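Long-range contact in fucoxanthin chlorophyll a/c-binding protein Lhcq11 (Chaetoceros gracilis, PDB 6L4U), which binds chlorophylls a and c1 and carotenoids including fucoxanthin, and probably harvests light for photosynthesis in a diatom antenna: residues G159-H164 / N187-L192. Residues are numbered along the deposited sequence; the frame is centred on the assembly and turned at random.
Sequences GLIEFH and NMVPGL. With KC1 (Chlorophyll c1), chain B.
His164 and Val189 bring the two backbones nearest, CA to CA 6.6 Å, where the loop 187-192 runs past one flank of helix 148-171. Val189 turns its branched side chain to the helix: CG1 rests 3.6 Å from Ile161 O and also meets the carbonyl carbon of His164, while CG2 meets Ile161 CG2 at 4.2 Å, the two side chains crossing at about a right angle. Being short and beta-branched, valine can spread its methyls over both backbone and side chain. The beta branch of Ile161 presents CG2 to a second loop residue, Leu192, whose longer chain, with CG anti to the backbone N, carries CD1 to within 3.7 Å of it. In this chlorophyll a/c-binding member of the light-harvesting family, the same helix turn carries pigment ligands. Glu162 points away from the loop, and its extended chain carries the carboxylate to a chlorophyll c1; OE1 ligates the magnesium, modelled 2.1 Å away, though too near a pyrrole nitrogen for its exact position to be trusted. Gly159 CA lies 3.5 Å from this pigment's vinyl carbon CAB, where a beta carbon would collide. His164 NE2 ligates the magnesium of another chlorophyll c1. His164 ND1 donates to Leu160 O, 3.0 Å away and within the imidazole plane, which helps fix the ring's rotation.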
ATOM      1  N   GLY Y 159     -45.560 -37.702 -28.327  1.00 68.33           N
ATOM      2  CA  GLY Y 159     -44.187 -37.275 -28.502  1.00 68.33           C
ATOM      3  C   GLY Y 159     -43.238 -38.418 -28.780  1.00 68.33           C
ATOM      4  O   GLY Y 159     -42.343 -38.287 -29.617  1.00 68.33           O
ATOM      5  N   LEU Y 160     -43.424 -39.554 -28.104  1.00 68.52           N
ATOM      6  CA  LEU Y 160     -42.603 -40.725 -28.395  1.00 68.52           C
ATOM      7  C   LEU Y 160     -42.973 -41.353 -29.731  1.00 68.52           C
ATOM      8  O   LEU Y 160     -42.146 -42.044 -30.335  1.00 68.52           O
ATOM      9  CB  LEU Y 160     -42.719 -41.751 -27.271  1.00 68.52           C
ATOM     10  CG  LEU Y 160     -42.049 -41.348 -25.959  1.00 68.52           C
ATOM     11  CD1 LEU Y 160     -42.336 -42.371 -24.876  1.00 68.52           C
ATOM     12  CD2 LEU Y 160     -40.551 -41.187 -26.168  1.00 68.52           C
ATOM     13  N   ILE Y 161     -44.206 -41.143 -30.195  1.00 68.65           N
ATOM     14  CA  ILE Y 161     -44.530 -41.441 -31.585  1.00 68.65           C
ATOM     15  C   ILE Y 161     -43.724 -40.552 -32.518  1.00 68.65           C
ATOM     16  O   ILE Y 161     -43.013 -41.040 -33.403  1.00 68.65           O
ATOM     17  CB  ILE Y 161     -46.038 -41.285 -31.848  1.00 68.65           C
ATOM     18  CG1 ILE Y 161     -46.864 -42.111 -30.859  1.00 68.65           C
ATOM     19  CG2 ILE Y 161     -46.344 -41.617 -33.292  1.00 68.65           C
ATOM     20  CD1 ILE Y 161     -46.519 -43.584 -30.841  1.00 68.65           C
ATOM     21  N   GLU Y 162     -43.808 -39.235 -32.319  1.00 73.46           N
ATOM     22  CA  GLU Y 162     -43.147 -38.294 -33.215  1.00 73.46           C
ATOM     23  C   GLU Y 162     -41.638 -38.282 -33.036  1.00 73.46           C
ATOM     24  O   GLU Y 162     -40.925 -37.854 -33.951  1.00 73.46           O
ATOM     25  CB  GLU Y 162     -43.717 -36.894 -33.011  1.00 73.46           C
ATOM     26  CG  GLU Y 162     -45.082 -36.709 -33.639  1.00 73.46           C
ATOM     27  CD  GLU Y 162     -45.581 -35.295 -33.508  1.00 73.46           C
ATOM     28  OE1 GLU Y 162     -45.047 -34.572 -32.650  1.00 73.46           O
ATOM     29  OE2 GLU Y 162     -46.498 -34.909 -34.260  1.00 73.46           O
ATOM     30  N   PHE Y 163     -41.137 -38.727 -31.884  1.00 73.17           N
ATOM     31  CA  PHE Y 163     -39.711 -38.997 -31.748  1.00 73.17           C
ATOM     32  C   PHE Y 163     -39.305 -40.156 -32.646  1.00 73.17           C
ATOM     33  O   PHE Y 163     -38.422 -40.021 -33.501  1.00 73.17           O
ATOM     34  CB  PHE Y 163     -39.372 -39.303 -30.288  1.00 73.17           C
ATOM     35  CG  PHE Y 163     -37.910 -39.407 -30.013  1.00 73.17           C
ATOM     36  CD1 PHE Y 163     -37.162 -38.273 -29.750  1.00 73.17           C
ATOM     37  CD2 PHE Y 163     -37.283 -40.640 -30.001  1.00 73.17           C
ATOM     38  CE1 PHE Y 163     -35.815 -38.370 -29.493  1.00 73.17           C
ATOM     39  CE2 PHE Y 163     -35.941 -40.740 -29.752  1.00 73.17           C
ATOM     40  CZ  PHE Y 163     -35.206 -39.610 -29.494  1.00 73.17           C
ATOM     41  N   HIS Y 164     -39.951 -41.309 -32.465  1.00 75.30           N
ATOM     42  CA  HIS Y 164     -39.646 -42.484 -33.265  1.00 75.30           C
ATOM     43  C   HIS Y 164     -40.177 -42.383 -34.689  1.00 75.30           C
ATOM     44  O   HIS Y 164     -39.789 -43.204 -35.524  1.00 75.30           O
ATOM     45  CB  HIS Y 164     -40.194 -43.737 -32.577  1.00 75.30           C
ATOM     46  CG  HIS Y 164     -39.411 -44.150 -31.368  1.00 75.30           C
ATOM     47  ND1 HIS Y 164     -39.696 -43.683 -30.103  1.00 75.30           N
ATOM     48  CD2 HIS Y 164     -38.355 -44.988 -31.230  1.00 75.30           C
ATOM     49  CE1 HIS Y 164     -38.847 -44.211 -29.240  1.00 75.30           C
ATOM     50  NE2 HIS Y 164     -38.027 -45.012 -29.895  1.00 75.30           N
ATOM     51  N   ASN Y 187     -44.503 -41.645 -42.914  1.00 72.91           N
ATOM     52  CA  ASN Y 187     -44.834 -41.603 -41.474  1.00 72.91           C
ATOM     53  C   ASN Y 187     -44.462 -42.914 -40.761  1.00 72.91           C
ATOM     54  O   ASN Y 187     -45.322 -43.681 -40.324  1.00 72.91           O
ATOM     55  CB  ASN Y 187     -46.323 -41.253 -41.301  1.00 72.91           C
ATOM     56  CG  ASN Y 187     -46.715 -40.866 -39.863  1.00 72.91           C
ATOM     57  OD1 ASN Y 187     -46.213 -41.391 -38.870  1.00 72.91           O
ATOM     58  ND2 ASN Y 187     -47.645 -39.924 -39.765  1.00 72.91           N
ATOM     59  N   MET Y 188     -43.163 -43.179 -40.681  1.00 72.05           N
ATOM     60  CA  MET Y 188     -42.691 -44.513 -40.308  1.00 72.05           C
ATOM     61  C   MET Y 188     -42.729 -44.705 -38.795  1.00 72.05           C
ATOM     62  O   MET Y 188     -41.788 -44.368 -38.080  1.00 72.05           O
ATOM     63  CB  MET Y 188     -41.289 -44.753 -40.849  1.00 72.05           C
ATOM     64  CG  MET Y 188     -41.264 -45.289 -42.267  1.00 72.05           C
ATOM     65  SD  MET Y 188     -39.744 -46.178 -42.643  1.00 72.05           S
ATOM     66  CE  MET Y 188     -39.534 -47.112 -41.127  1.00 72.05           C
ATOM     67  N   VAL Y 189     -43.839 -45.255 -38.308  1.00 69.29           N
ATOM     68  CA  VAL Y 189     -43.933 -45.905 -37.000  1.00 69.29           C
ATOM     69  C   VAL Y 189     -44.704 -47.210 -37.184  1.00 69.29           C
ATOM     70  O   VAL Y 189     -45.781 -47.215 -37.797  1.00 69.29           O
ATOM     71  CB  VAL Y 189     -44.579 -45.003 -35.931  1.00 69.29           C
ATOM     72  CG1 VAL Y 189     -43.585 -43.997 -35.389  1.00 69.29           C
ATOM     73  CG2 VAL Y 189     -45.769 -44.251 -36.503  1.00 69.29           C
ATOM     74  N   PRO Y 190     -44.180 -48.345 -36.717  1.00 77.82           N
ATOM     75  CA  PRO Y 190     -44.866 -49.625 -36.951  1.00 77.82           C
ATOM     76  C   PRO Y 190     -45.954 -49.876 -35.915  1.00 77.82           C
ATOM     77  O   PRO Y 190     -45.698 -49.891 -34.709  1.00 77.82           O
ATOM     78  CB  PRO Y 190     -43.736 -50.655 -36.847  1.00 77.82           C
ATOM     79  CG  PRO Y 190     -42.711 -50.014 -35.988  1.00 77.82           C
ATOM     80  CD  PRO Y 190     -42.809 -48.534 -36.215  1.00 77.82           C
ATOM     81  N   GLY Y 191     -47.176 -50.080 -36.397  1.00 76.22           N
ATOM     82  CA  GLY Y 191     -48.301 -50.429 -35.562  1.00 76.22           C
ATOM     83  C   GLY Y 191     -49.333 -49.335 -35.394  1.00 76.22           C
ATOM     84  O   GLY Y 191     -50.470 -49.633 -35.010  1.00 76.22           O
ATOM     85  N   LEU Y 192     -48.975 -48.077 -35.663  1.00 72.64           N
ATOM     86  CA  LEU Y 192     -49.962 -47.009 -35.549  1.00 72.64           C
ATOM     87  C   LEU Y 192     -50.858 -46.950 -36.779  1.00 72.64           C
ATOM     88  O   LEU Y 192     -52.013 -46.519 -36.684  1.00 72.64           O
ATOM     89  CB  LEU Y 192     -49.262 -45.668 -35.306  1.00 72.64           C
ATOM     90  CG  LEU Y 192     -50.105 -44.443 -34.928  1.00 72.64           C
ATOM     91  CD1 LEU Y 192     -49.377 -43.621 -33.893  1.00 72.64           C
ATOM     92  CD2 LEU Y 192     -50.415 -43.561 -36.133  1.00 72.64           C
TER
HETATM   93  NB  KC1 B 305     -44.496 -33.279 -31.406  1.00 71.39           N
HETATM   94  ND  KC1 B 305     -46.593 -31.627 -34.469  1.00 71.39           N
HETATM   95  C1A KC1 B 305     -43.492 -31.731 -35.205  1.00 71.39           C
HETATM   96  C1B KC1 B 305     -43.180 -33.255 -31.233  1.00 71.39           C
HETATM   97  C1C KC1 B 305     -47.506 -33.147 -30.885  1.00 71.39           C
HETATM   98  C1D KC1 B 305     -47.963 -31.321 -34.757  1.00 71.39           C
HETATM   99  C2A KC1 B 305     -42.035 -31.752 -35.628  1.00 71.39           C
HETATM  100  C2B KC1 B 305     -42.707 -33.431 -29.838  1.00 71.39           C
HETATM  101  C2C KC1 B 305     -48.919 -33.394 -30.516  1.00 71.39           C
HETATM  102  C2D KC1 B 305     -48.225 -30.726 -36.085  1.00 71.39           C
HETATM  103  C3A KC1 B 305     -41.353 -32.369 -34.429  1.00 71.39           C
HETATM  104  C3B KC1 B 305     -43.981 -33.616 -29.111  1.00 71.39           C
HETATM  105  C3C KC1 B 305     -49.665 -32.798 -31.639  1.00 71.39           C
HETATM  106  C3D KC1 B 305     -46.838 -30.691 -36.623  1.00 71.39           C
HETATM  107  C4A KC1 B 305     -42.531 -32.517 -33.533  1.00 71.39           C
HETATM  108  C4B KC1 B 305     -45.013 -33.506 -30.190  1.00 71.39           C
HETATM  109  C4C KC1 B 305     -48.575 -32.282 -32.509  1.00 71.39           C
HETATM  110  C4D KC1 B 305     -45.995 -31.210 -35.651  1.00 71.39           C
HETATM  111  CAA KC1 B 305     -41.427 -30.349 -35.848  1.00 71.39           C
HETATM  112  CAB KC1 B 305     -44.144 -33.848 -27.649  1.00 71.39           C
HETATM  113  CAC KC1 B 305     -51.157 -32.730 -31.843  1.00 71.39           C
HETATM  114  CAD KC1 B 305     -46.006 -30.310 -37.789  1.00 71.39           C
HETATM  115  CBA KC1 B 305     -40.816 -29.599 -34.659  1.00 71.39           C
HETATM  116  CBB KC1 B 305     -45.052 -33.254 -26.898  1.00 71.39           C
HETATM  117  CBC KC1 B 305     -51.615 -31.416 -31.252  1.00 71.39           C
HETATM  118  CBD KC1 B 305     -44.596 -30.624 -37.485  1.00 71.39           C
HETATM  119  CED KC1 B 305     -42.437 -33.320 -38.992  1.00 71.39           C
HETATM  120  CGA KC1 B 305     -41.815 -28.846 -33.815  1.00 71.39           C
HETATM  121  CGD KC1 B 305     -44.032 -31.494 -38.564  1.00 71.39           C
HETATM  122  CHA KC1 B 305     -44.593 -31.224 -36.111  1.00 71.39           C
HETATM  123  CHB KC1 B 305     -42.244 -33.005 -32.330  1.00 71.39           C
HETATM  124  CHC KC1 B 305     -46.462 -33.623 -29.963  1.00 71.39           C
HETATM  125  CHD KC1 B 305     -48.987 -31.604 -33.754  1.00 71.39           C
HETATM  126  CMA KC1 B 305     -40.861 -33.763 -34.797  1.00 71.39           C
HETATM  127  CMB KC1 B 305     -41.301 -33.430 -29.305  1.00 71.39           C
HETATM  128  CMC KC1 B 305     -49.459 -34.085 -29.295  1.00 71.39           C
HETATM  129  CMD KC1 B 305     -49.440 -30.254 -36.825  1.00 71.39           C
HETATM  130  NA  KC1 B 305     -43.723 -32.148 -34.009  1.00 71.39           N
HETATM  131  NC  KC1 B 305     -47.316 -32.505 -32.054  1.00 71.39           N
HETATM  132  O1A KC1 B 305     -42.537 -29.435 -33.031  1.00 71.39           O
HETATM  133  O1D KC1 B 305     -43.942 -31.082 -39.706  1.00 71.39           O
HETATM  134  O2A KC1 B 305     -41.898 -27.398 -33.897  1.00 71.39           O
HETATM  135  O2D KC1 B 305     -43.560 -32.828 -38.281  1.00 71.39           O
HETATM  136  OBD KC1 B 305     -46.443 -29.796 -38.878  1.00 71.39           O
HETATM  137 MG   KC1 B 305     -45.507 -32.587 -33.043  1.00 71.39          MG